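Local atomic coordinates of calcium dodecin (Mycobacterium tuberculosis, PDB entry 3ONR), a protein that binds calcium ions at the interfaces between subunits of a hollow spherical dodecamer and may sequester additional small ligands. Residues R37-I42 against I58-S63. The protein carries 2 engineered substitutions. Residues are numbered along the deposited sequence; the frame is centred on the assembly and turned at random.
Sequences RVARVI and IKLEVS
R40 and E61 form an antiparallel hydrogen-bonded pair, N of R40 to O of E61 at 3.0 Å and N of E61 to O of R40 at 2.9 Å, and the strands, inclined at 143°, add a third bond from N of I42 to O of K59. Toward the other end the strands splay, and N of S63 gives its hydrogen to a water at 2.9 Å; the approach of that water to O of V38, 2.5 Å, is suspiciously short, which leaves a bridge between the strands doubtful. On the face bearing V41 and L60 the side chains meet through methyl groups. V41 holds CG1 anti to its backbone N (chi1 177°), which lays that methyl against CD1 of I58 at 3.8 Å, while its CG2 meets CD2 of L60 at 3.7 Å. Farther along, CB of A39 touches CG1 of V62. This hairpin of strands 38-48 and 54-65 belongs to the dodecin fold, a three-stranded antiparallel sheet wrapped around one helix; I58 and L60 rest on helix 18-32, and the strand of V38 to R40 continues the sheet into a second subunit. The other face, with R40 and E61, mixes charged groups with aliphatic chain. I42 sets CD1 against CB of E61 at 3.8 Å and brings CG2 to CE of K59. The extended E61 carries its carboxylate past I42 to a salt bridge with K59 of a third subunit, and R40 likewise pairs with E43 of that subunit; K59 reaches E61 of a fourth.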
loop_
_atom_site.group_PDB
_atom_site.type_symbol
_atom_site.label_atom_id
_atom_site.label_comp_id
_atom_site.label_asym_id
_atom_site.label_seq_id
_atom_site.Cartn_x
_atom_site.Cartn_y
_atom_site.Cartn_z
ATOM N N ARG A 37 -25.000 1.420 -7.287
ATOM C CA ARG A 37 -24.739 1.417 -8.749
ATOM C C ARG A 37 -23.356 0.859 -9.076
ATOM O O ARG A 37 -23.034 0.599 -10.242
ATOM C CB ARG A 37 -24.832 2.812 -9.371
ATOM C CG ARG A 37 -26.261 3.356 -9.412
ATOM C CD ARG A 37 -27.145 2.381 -10.198
ATOM N NE ARG A 37 -28.463 2.978 -10.433
ATOM C CZ ARG A 37 -29.489 2.885 -9.590
ATOM N NH1 ARG A 37 -30.652 3.474 -9.886
ATOM N NH2 ARG A 37 -29.367 2.197 -8.460
ATOM N N VAL A 38 -22.541 0.721 -8.049
ATOM C CA VAL A 38 -21.177 0.262 -8.240
ATOM C C VAL A 38 -20.752 -0.558 -7.084
ATOM O O VAL A 38 -21.179 -0.236 -5.972
ATOM C CB VAL A 38 -20.162 1.406 -8.542
ATOM C CG1 VAL A 38 -19.919 2.297 -7.359
ATOM C CG2 VAL A 38 -18.826 0.812 -8.940
ATOM N N ALA A 39 -19.911 -1.597 -7.271
ATOM C CA ALA A 39 -19.353 -2.333 -6.130
ATOM C C ALA A 39 -17.896 -2.596 -6.404
ATOM O O ALA A 39 -17.602 -3.174 -7.475
ATOM C CB ALA A 39 -20.016 -3.672 -5.930
ATOM N N ARG A 40 -16.992 -2.182 -5.528
ATOM C CA ARG A 40 -15.509 -2.346 -5.835
ATOM C C ARG A 40 -14.967 -3.598 -5.203
ATOM O O ARG A 40 -15.273 -3.913 -4.037
ATOM C CB ARG A 40 -14.720 -1.124 -5.297
ATOM C CG ARG A 40 -13.259 -1.087 -5.672
ATOM C CD ARG A 40 -12.652 0.243 -5.157
ATOM N NE ARG A 40 -13.656 1.284 -5.404
ATOM C CZ ARG A 40 -13.501 2.593 -5.227
ATOM N NH1 ARG A 40 -14.520 3.404 -5.519
ATOM N NH2 ARG A 40 -12.349 3.110 -4.787
ATOM N N VAL A 41 -14.146 -4.357 -5.931
ATOM C CA VAL A 41 -13.571 -5.556 -5.320
ATOM C C VAL A 41 -12.342 -5.188 -4.437
ATOM O O VAL A 41 -11.415 -4.550 -4.918
ATOM C CB VAL A 41 -13.126 -6.541 -6.439
ATOM C CG1 VAL A 41 -12.443 -7.772 -5.825
ATOM C CG2 VAL A 41 -14.432 -6.988 -7.133
ATOM N N ILE A 42 -12.382 -5.579 -3.150
ATOM C CA ILE A 42 -11.305 -5.256 -2.194
ATOM C C ILE A 42 -10.388 -6.473 -2.018
ATOM O O ILE A 42 -9.151 -6.328 -1.978
ATOM C CB ILE A 42 -11.909 -4.897 -0.780
ATOM C CG1 ILE A 42 -12.998 -3.794 -0.967
ATOM C CG2 ILE A 42 -10.837 -4.307 0.207
ATOM C CD1 ILE A 42 -12.464 -2.529 -1.719
ATOM N N ILE A 58 -15.535 -13.240 -1.767
ATOM C CA ILE A 58 -15.088 -11.954 -2.341
ATOM C C ILE A 58 -15.645 -10.792 -1.496
ATOM O O ILE A 58 -16.813 -10.833 -1.155
ATOM C CB ILE A 58 -15.453 -11.824 -3.827
ATOM C CG1 ILE A 58 -14.908 -10.525 -4.437
ATOM C CG2 ILE A 58 -17.012 -11.839 -4.017
ATOM C CD1 ILE A 58 -14.925 -10.613 -6.002
ATOM N N LYS A 59 -14.751 -9.872 -1.104
ATOM C CA LYS A 59 -15.109 -8.724 -0.238
ATOM C C LYS A 59 -15.298 -7.576 -1.225
ATOM O O LYS A 59 -14.370 -7.269 -2.054
ATOM C CB LYS A 59 -13.959 -8.410 0.761
ATOM C CG LYS A 59 -14.309 -7.207 1.641
ATOM C CD LYS A 59 -13.519 -7.238 2.929
ATOM C CE LYS A 59 -12.087 -6.941 2.727
ATOM N NZ LYS A 59 -11.417 -6.801 4.108
ATOM N N LEU A 60 -16.461 -6.931 -1.107
ATOM C CA LEU A 60 -16.891 -5.827 -1.949
ATOM C C LEU A 60 -17.153 -4.565 -1.094
ATOM O O LEU A 60 -17.627 -4.671 0.005
ATOM C CB LEU A 60 -18.206 -6.128 -2.614
ATOM C CG LEU A 60 -18.254 -7.413 -3.517
ATOM C CD1 LEU A 60 -19.629 -7.620 -4.030
ATOM C CD2 LEU A 60 -17.271 -7.229 -4.701
ATOM N N GLU A 61 -16.874 -3.415 -1.661
ATOM C CA GLU A 61 -17.217 -2.140 -0.938
ATOM C C GLU A 61 -18.373 -1.497 -1.734
ATOM O O GLU A 61 -18.266 -1.334 -2.960
ATOM C CB GLU A 61 -15.981 -1.233 -0.943
ATOM C CG GLU A 61 -16.174 0.093 -0.223
ATOM C CD GLU A 61 -15.001 1.081 -0.377
ATOM O OE1 GLU A 61 -15.255 2.273 -0.586
ATOM O OE2 GLU A 61 -13.821 0.717 -0.252
ATOM N N VAL A 62 -19.455 -1.121 -1.055
ATOM C CA VAL A 62 -20.577 -0.423 -1.691
ATOM C C VAL A 62 -20.946 0.772 -0.789
ATOM O O VAL A 62 -20.647 0.761 0.408
ATOM C CB VAL A 62 -21.864 -1.365 -1.839
ATOM C CG1 VAL A 62 -21.505 -2.521 -2.801
ATOM C CG2 VAL A 62 -22.264 -1.929 -0.461
ATOM N N SER A 63 -21.622 1.759 -1.371
ATOM C CA SER A 63 -22.128 2.873 -0.550
ATOM C C SER A 63 -23.573 3.169 -0.875
ATOM O O SER A 63 -24.064 2.794 -1.950
ATOM C CB SER A 63 -21.266 4.093 -0.757
ATOM O OG SER A 63 -21.196 4.421 -2.145
HETATM O O HOH W 1 -21.806 1.556 -4.293
#